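Local coordinates for protein glycosyl hydrolase, family 38 (PDB 5KBP) that probably hydrolyses alpha-mannosidic linkages in carbohydrates, as a metal-dependent retaining glycosidase of the GH38 alpha-mannosidase family, at residues D167-Q171 against E284-E289; W309-V313 against F372-N376; P577-I583 against L634-S638. All coordinates share one frame; numbering follows the deposited sequence.

Contact 1 (D167-Q171 against E284-E289)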
# COMPACT_ATOMS: atom_id res chain seq x y z
N ASP A 167 10.78 42.14 -12.59
CA ASP A 167 9.68 41.81 -11.69
C ASP A 167 10.07 40.70 -10.72
O ASP A 167 9.95 40.85 -9.51
CB ASP A 167 8.44 41.40 -12.48
CG ASP A 167 7.32 42.42 -12.38
OD1 ASP A 167 7.62 43.62 -12.21
OD2 ASP A 167 6.14 42.01 -12.46
N TYR A 168 10.55 39.58 -11.27
CA TYR A 168 10.93 38.41 -10.48
C TYR A 168 12.44 38.30 -10.32
O TYR A 168 13.00 37.21 -10.38
CB TYR A 168 10.35 37.15 -11.10
CG TYR A 168 8.86 37.21 -11.29
CD1 TYR A 168 8.00 37.03 -10.22
CD2 TYR A 168 8.30 37.45 -12.54
CE1 TYR A 168 6.63 37.08 -10.38
CE2 TYR A 168 6.93 37.50 -12.72
CZ TYR A 168 6.10 37.32 -11.63
OH TYR A 168 4.74 37.38 -11.80
N SER A 169 13.11 39.43 -10.11
CA SER A 169 14.54 39.46 -9.85
C SER A 169 14.80 40.37 -8.66
O SER A 169 14.25 41.47 -8.59
CB SER A 169 15.32 39.94 -11.08
OG SER A 169 15.21 39.03 -12.15
N SER A 170 15.64 39.91 -7.74
CA SER A 170 15.98 40.67 -6.54
C SER A 170 17.48 40.93 -6.51
O SER A 170 18.28 40.04 -6.81
CB SER A 170 15.55 39.93 -5.27
OG SER A 170 15.91 40.65 -4.11
N GLN A 171 17.85 42.16 -6.14
CA GLN A 171 19.26 42.48 -5.97
C GLN A 171 19.89 41.69 -4.83
O GLN A 171 21.10 41.45 -4.84
CB GLN A 171 19.43 43.98 -5.73
CG GLN A 171 19.16 44.86 -6.93
CD GLN A 171 19.33 46.33 -6.62
OE1 GLN A 171 19.03 46.78 -5.51
NE2 GLN A 171 19.81 47.09 -7.59
N GLU A 284 2.55 35.14 -7.52
CA GLU A 284 3.12 33.83 -7.82
C GLU A 284 4.61 33.95 -8.15
O GLU A 284 5.07 34.95 -8.71
CB GLU A 284 2.39 33.18 -9.00
CG GLU A 284 1.06 32.54 -8.67
CD GLU A 284 0.42 31.90 -9.89
OE1 GLU A 284 0.82 32.25 -11.02
OE2 GLU A 284 -0.48 31.05 -9.73
N LEU A 285 5.35 32.91 -7.81
CA LEU A 285 6.75 32.75 -8.18
C LEU A 285 6.85 31.46 -8.97
O LEU A 285 7.15 30.40 -8.42
CB LEU A 285 7.66 32.73 -6.95
CG LEU A 285 7.49 33.88 -5.95
CD1 LEU A 285 8.50 33.74 -4.81
CD2 LEU A 285 7.63 35.23 -6.63
N THR A 286 6.58 31.54 -10.28
CA THR A 286 6.52 30.38 -11.15
C THR A 286 7.64 30.38 -12.18
O THR A 286 7.50 29.80 -13.26
CB THR A 286 5.16 30.30 -11.84
OG1 THR A 286 4.16 30.89 -11.00
CG2 THR A 286 4.77 28.85 -12.11
N SER A 287 8.77 31.02 -11.86
CA SER A 287 9.91 31.12 -12.77
C SER A 287 9.51 31.72 -14.11
O SER A 287 9.90 31.23 -15.18
CB SER A 287 10.58 29.75 -12.96
OG SER A 287 10.93 29.17 -11.72
N GLN A 288 8.70 32.78 -14.07
CA GLN A 288 8.19 33.38 -15.29
C GLN A 288 9.30 34.00 -16.13
O GLN A 288 9.23 33.97 -17.37
CB GLN A 288 7.13 34.44 -14.97
CG GLN A 288 5.89 33.91 -14.27
CD GLN A 288 6.04 33.83 -12.77
OE1 GLN A 288 7.14 33.91 -12.23
NE2 GLN A 288 4.92 33.68 -12.07
N GLU A 289 10.33 34.55 -15.49
CA GLU A 289 11.41 35.25 -16.19
C GLU A 289 12.63 34.37 -16.41
O GLU A 289 13.76 34.88 -16.48
CB GLU A 289 11.78 36.52 -15.43
CG GLU A 289 10.65 37.53 -15.32
CD GLU A 289 11.04 38.78 -14.57
OE1 GLU A 289 12.13 38.79 -13.95
OE2 GLU A 289 10.27 39.76 -14.61

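Contact 2 (W309-V313 against F372-N376). With SO4 (sulfate ion), chain F.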
# COMPACT_ATOMS: atom_id res chain seq x y z
N TRP A 309 -7.07 10.77 -8.00
CA TRP A 309 -7.33 10.24 -6.67
C TRP A 309 -7.17 11.31 -5.61
O TRP A 309 -7.94 11.36 -4.64
CB TRP A 309 -6.40 9.06 -6.38
CG TRP A 309 -6.99 7.74 -6.77
CD1 TRP A 309 -6.89 7.12 -7.98
CD2 TRP A 309 -7.77 6.88 -5.94
NE1 TRP A 309 -7.57 5.92 -7.95
CE2 TRP A 309 -8.12 5.75 -6.71
CE3 TRP A 309 -8.22 6.95 -4.61
CZ2 TRP A 309 -8.88 4.71 -6.20
CZ3 TRP A 309 -8.98 5.91 -4.11
CH2 TRP A 309 -9.31 4.81 -4.90
N ASN A 310 -6.18 12.19 -5.77
CA ASN A 310 -5.97 13.26 -4.79
C ASN A 310 -7.18 14.19 -4.75
O ASN A 310 -7.65 14.57 -3.68
CB ASN A 310 -4.70 14.03 -5.11
CG ASN A 310 -4.28 14.95 -3.98
OD1 ASN A 310 -4.55 14.68 -2.81
ND2 ASN A 310 -3.62 16.05 -4.33
N THR A 311 -7.68 14.58 -5.93
CA THR A 311 -8.89 15.39 -5.98
C THR A 311 -10.06 14.68 -5.32
O THR A 311 -10.83 15.30 -4.57
CB THR A 311 -9.23 15.74 -7.44
OG1 THR A 311 -8.21 16.58 -7.98
CG2 THR A 311 -10.57 16.46 -7.52
N LYS A 312 -10.20 13.37 -5.56
CA LYS A 312 -11.33 12.63 -5.02
C LYS A 312 -11.26 12.55 -3.50
O LYS A 312 -12.26 12.80 -2.80
CB LYS A 312 -11.39 11.23 -5.63
CG LYS A 312 -12.44 10.33 -5.02
CD LYS A 312 -12.60 9.04 -5.81
CE LYS A 312 -11.30 8.25 -5.85
NZ LYS A 312 -11.45 6.97 -6.60
N VAL A 313 -10.09 12.20 -2.96
CA VAL A 313 -9.96 12.04 -1.51
C VAL A 313 -10.09 13.38 -0.81
O VAL A 313 -10.67 13.47 0.29
CB VAL A 313 -8.62 11.35 -1.18
CG1 VAL A 313 -8.43 11.24 0.33
CG2 VAL A 313 -8.55 9.98 -1.82
N PHE A 372 -3.93 6.44 -0.74
CA PHE A 372 -5.16 7.03 -1.25
C PHE A 372 -6.37 6.17 -0.92
O PHE A 372 -7.40 6.68 -0.47
CB PHE A 372 -5.04 7.24 -2.76
CG PHE A 372 -4.38 8.53 -3.15
CD1 PHE A 372 -4.75 9.72 -2.56
CD2 PHE A 372 -3.38 8.55 -4.12
CE1 PHE A 372 -4.15 10.91 -2.91
CE2 PHE A 372 -2.78 9.74 -4.48
CZ PHE A 372 -3.16 10.92 -3.87
N GLU A 373 -6.25 4.86 -1.13
CA GLU A 373 -7.35 3.95 -0.81
C GLU A 373 -7.70 4.01 0.67
O GLU A 373 -8.88 4.07 1.04
CB GLU A 373 -6.99 2.52 -1.21
CG GLU A 373 -6.81 2.30 -2.70
CD GLU A 373 -8.10 1.89 -3.39
OE1 GLU A 373 -8.09 1.73 -4.63
OE2 GLU A 373 -9.12 1.71 -2.69
N ASN A 374 -6.69 4.02 1.54
CA ASN A 374 -6.93 4.00 2.98
C ASN A 374 -7.55 5.31 3.45
O ASN A 374 -8.52 5.31 4.22
CB ASN A 374 -5.63 3.71 3.73
CG ASN A 374 -5.17 2.27 3.55
OD1 ASN A 374 -5.98 1.38 3.29
ND2 ASN A 374 -3.87 2.04 3.71
N ALA A 375 -7.00 6.44 3.02
CA ALA A 375 -7.57 7.73 3.39
C ALA A 375 -8.99 7.87 2.85
O ALA A 375 -9.87 8.39 3.55
CB ALA A 375 -6.68 8.86 2.87
N ASN A 376 -9.23 7.41 1.63
CA ASN A 376 -10.56 7.53 1.03
C ASN A 376 -11.58 6.69 1.79
O ASN A 376 -12.72 7.11 1.99
CB ASN A 376 -10.51 7.12 -0.44
CG ASN A 376 -11.82 7.37 -1.16
OD1 ASN A 376 -12.31 8.50 -1.22
ND2 ASN A 376 -12.40 6.31 -1.72
S SO4 F . -14.94 5.82 -4.55
O1 SO4 F . -14.69 4.90 -3.44
O2 SO4 F . -16.33 5.69 -4.99
O3 SO4 F . -14.70 7.19 -4.11
O4 SO4 F . -14.05 5.50 -5.66

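Contact 3 (P577-I583 against L634-S638)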
# COMPACT_ATOMS: atom_id res chain seq x y z
N PRO A 577 8.87 15.36 -29.79
CA PRO A 577 9.92 15.07 -30.76
C PRO A 577 9.90 16.08 -31.90
O PRO A 577 8.86 16.62 -32.27
CB PRO A 577 9.58 13.66 -31.25
CG PRO A 577 8.18 13.39 -30.77
CD PRO A 577 8.02 14.19 -29.52
N THR A 578 11.09 16.34 -32.45
CA THR A 578 11.29 17.50 -33.31
C THR A 578 10.51 17.40 -34.62
O THR A 578 10.16 18.44 -35.21
CB THR A 578 12.78 17.70 -33.60
OG1 THR A 578 13.29 16.57 -34.31
CG2 THR A 578 13.55 17.86 -32.30
N GLU A 579 10.22 16.19 -35.10
CA GLU A 579 9.49 16.03 -36.34
C GLU A 579 8.00 15.81 -36.14
O GLU A 579 7.25 15.81 -37.12
CB GLU A 579 10.07 14.85 -37.15
CG GLU A 579 11.58 14.86 -37.26
CD GLU A 579 12.14 16.17 -37.78
OE1 GLU A 579 11.52 16.77 -38.69
OE2 GLU A 579 13.19 16.62 -37.27
N ASP A 580 7.55 15.64 -34.90
CA ASP A 580 6.14 15.38 -34.64
C ASP A 580 5.33 16.66 -34.82
O ASP A 580 5.66 17.70 -34.24
CB ASP A 580 5.96 14.83 -33.22
CG ASP A 580 4.51 14.53 -32.90
OD1 ASP A 580 3.73 14.26 -33.83
OD2 ASP A 580 4.15 14.57 -31.70
N GLN A 581 4.27 16.58 -35.62
CA GLN A 581 3.39 17.71 -35.88
C GLN A 581 1.99 17.48 -35.33
O GLN A 581 1.08 18.27 -35.61
CB GLN A 581 3.34 18.00 -37.38
CG GLN A 581 4.64 18.55 -37.93
CD GLN A 581 4.73 18.46 -39.44
OE1 GLN A 581 4.45 17.42 -40.03
NE2 GLN A 581 5.13 19.56 -40.08
N GLY A 582 1.78 16.42 -34.56
CA GLY A 582 0.53 16.20 -33.86
C GLY A 582 -0.47 15.40 -34.67
O GLY A 582 -0.38 15.25 -35.88
N ILE A 583 -1.46 14.87 -33.95
CA ILE A 583 -2.58 14.15 -34.54
C ILE A 583 -3.85 14.62 -33.84
O ILE A 583 -3.95 14.58 -32.61
CB ILE A 583 -2.43 12.62 -34.40
CG1 ILE A 583 -1.22 12.12 -35.20
CG2 ILE A 583 -3.69 11.91 -34.85
CD1 ILE A 583 -0.95 10.64 -35.03
N LEU A 634 16.99 12.88 -30.42
CA LEU A 634 16.64 12.71 -31.83
C LEU A 634 15.50 11.73 -32.05
O LEU A 634 15.07 11.55 -33.19
CB LEU A 634 17.87 12.25 -32.62
CG LEU A 634 19.15 13.05 -32.43
CD1 LEU A 634 20.32 12.34 -33.10
CD2 LEU A 634 18.98 14.46 -32.98
N ALA A 635 15.01 11.08 -30.99
CA ALA A 635 13.97 10.08 -31.15
C ALA A 635 12.70 10.70 -31.70
O ALA A 635 12.35 11.84 -31.38
CB ALA A 635 13.68 9.40 -29.81
N GLN A 636 12.00 9.94 -32.54
CA GLN A 636 10.73 10.35 -33.10
C GLN A 636 9.66 9.31 -32.77
O GLN A 636 9.96 8.24 -32.24
CB GLN A 636 10.83 10.54 -34.62
CG GLN A 636 11.95 11.48 -35.05
CD GLN A 636 11.79 12.87 -34.48
OE1 GLN A 636 10.67 13.36 -34.29
NE2 GLN A 636 12.91 13.53 -34.21
N ARG A 637 8.42 9.65 -33.08
CA ARG A 637 7.33 8.71 -32.86
C ARG A 637 7.47 7.50 -33.78
O ARG A 637 7.95 7.62 -34.92
CB ARG A 637 5.98 9.39 -33.09
CG ARG A 637 5.82 10.72 -32.37
CD ARG A 637 4.36 11.13 -32.29
NE ARG A 637 3.61 10.27 -31.39
CZ ARG A 637 2.32 10.45 -31.08
NH1 ARG A 637 1.65 11.46 -31.61
NH2 ARG A 637 1.72 9.61 -30.25
N SER A 638 7.08 6.34 -33.28
CA SER A 638 7.17 5.12 -34.08
C SER A 638 6.26 5.22 -35.30
O SER A 638 5.21 5.86 -35.27
CB SER A 638 6.78 3.90 -33.24
OG SER A 638 6.81 2.72 -34.02

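Contact 1 (D167-Q171 against E284-E289)
The ring of Y168 lies flat against the side-chain amide of Q288, the two planes only 9° apart, which identifies an amide-ring stack. OE1 of Q288 stands 3.4 Å above the plane of the Y168 ring, over its centre, while NE2 reaches toward the phenol end, 3.7 Å from Y168 OH. The bend of Q288 at chi2 (86°) folds its amide back over the ring and also leaves OE1 close enough to accept a weak hydrogen bond from T286 N within the same loop, so the amide is tied to its own backbone as well as stacked.

E289 meets the tyrosine differently. Its CG sits at the ring edge, in plane, 3.6 Å from Y168 CD2, and its carboxylate is turned 79° from the ring. Extended beyond CG, the E289 chain carries that carboxylate to the backbone of 167-168: D167 N donates to the syn lone pair of E289 OE2 at 3.2 Å, and Y168 N makes two weak, forked bonds to OE1 and OE2. One carboxylate therefore receives two successive peptide N-H groups. Elsewhere on the ring, Y168 CE1 approaches E284 O to 3.1 Å, an oblique approach, and L285 CD2 touches Y168 CD1 at 4.0 Å, at the ring edge.

The contact joins two loops of the GH38 N-terminal domain, one leading into strand 169-170, which pairs in parallel with 155-156, the other following strand 280-282 at the edge of the mixed sheet. This second loop also meets the C-terminal part of the protein, through a salt bridge of E284 with R698 and a hydrogen bond of Q288 O with S703 OG.

Contact 2 (W309-V313 against F372-N376)
Helices 304-332 and 362-393 of the three-helix bundle that forms the alpha-mannosidase middle domain pack side by side here, their short segments running nearly parallel (14°) with axes 10.0 Å apart. The main aromatic contact is a CH-pi interaction: W309 CB lies over one face of the F372 ring, 4.0 Å from its centroid and close to the ring normal. The indole and phenyl planes themselves meet obliquely, at 31°. Next to W309 along the helix, N310 CA comes within 3.5 Å of F372 CE1, and the N310 amide is anchored by H351. V313 points CG1 at A375 CB (3.9 Å), whereas its CG2, anti to the carbonyl carbon, rests against both F372 O and N376 CB, 3.7 Å from each.

Toward the second subunit, E373 bends at chi2 (-90°) to bring OE1 within 3.3 Å of W309 CH2; OE1 also has a long, weak ion pair with R366 of that subunit. The solvent-exposed K312 places NZ above the indole, offset toward its rim, and donates to O4 of a sulfate ion at 3.1 Å. N376 ND2 adds two weak bonds to the same sulfate, probably a crystallisation component.

Helix 337-348 packs against both segments through L347, which touches N310, V313 and F372, and T346, which meets A375.

Contact 3 (P577-I583 against L634-S638)
The side-chain amide of Q636 inserts beside the turn at 577-580 and uses both its ends. As acceptor, OE1 takes the backbone N-H of E579 at 3.0 Å, with an N-H...O angle of 153°; the donor stands 38° out of the carbonyl plane, so it does not follow a lone pair. As donor, NE2 bonds T578 OG1 at 3.1 Å and gives a weak bond to L634 O in its own segment. The bend of Q636 at chi2 (-60°) brings the amide across to the turn, and its CD lies 3.4 Å from E579 CG.

T578 OG1 is held twice: it accepts from Q636 NE2 and donates to E579 OE2, which it meets from above the carboxylate plane. Inside the type I turn, D580 N bonds P577 O, so the successive N-H groups of E579 and D580 are satisfied by the glutamine and by the turn itself. P577 CB also packs 3.2 Å from Q636 OE1.

At the other end, D580 OD1 accepts from G582 N at 3.0 Å, forming an Asx turn, while OD2 is taken by G566 N. The aliphatic part of R637 runs beside this carboxylate, CD 3.5 Å from D580 CG. Between R637 NH1 and D580 OD2 there is a salt bridge, but a long one; the stronger partner of the guanidinium is D564, through NH2.

Apart from I583, which opens strand 583-584, both segments are loop. I583 hydrogen-bonds through its backbone to D564 near the end of strand 555-566, and packs on V610, L612 and P613 of strand 601-613; R637 also touches P613. On the other flank, helix 619-625 presents R619 and L620 to L634, A635 and Q636; E623 accepts the N-H groups of L634 and A635, and D617 takes that of Q636.

How the contacts relate
The three contacts follow one another along the chain, each closing before the next opens, and belong to the N-terminal, middle and C-terminal domains of the GH38 family. They are widely spaced: the centres of contacts 1 and 2 lie about 34 Å apart, those of contacts 1 and 3 about 33 Å, and those of contacts 2 and 3 about 36 Å. None touches another; the smallest gap, between contacts 1 and 2, is about 16 Å between nearest atoms. Contact 2, which holds the sulfate, is the most central, its centre about 11 Å from the centre of the chain. All lie away from F253 and Y256, which bind calcium in this protein though no calcium is bound to this chain.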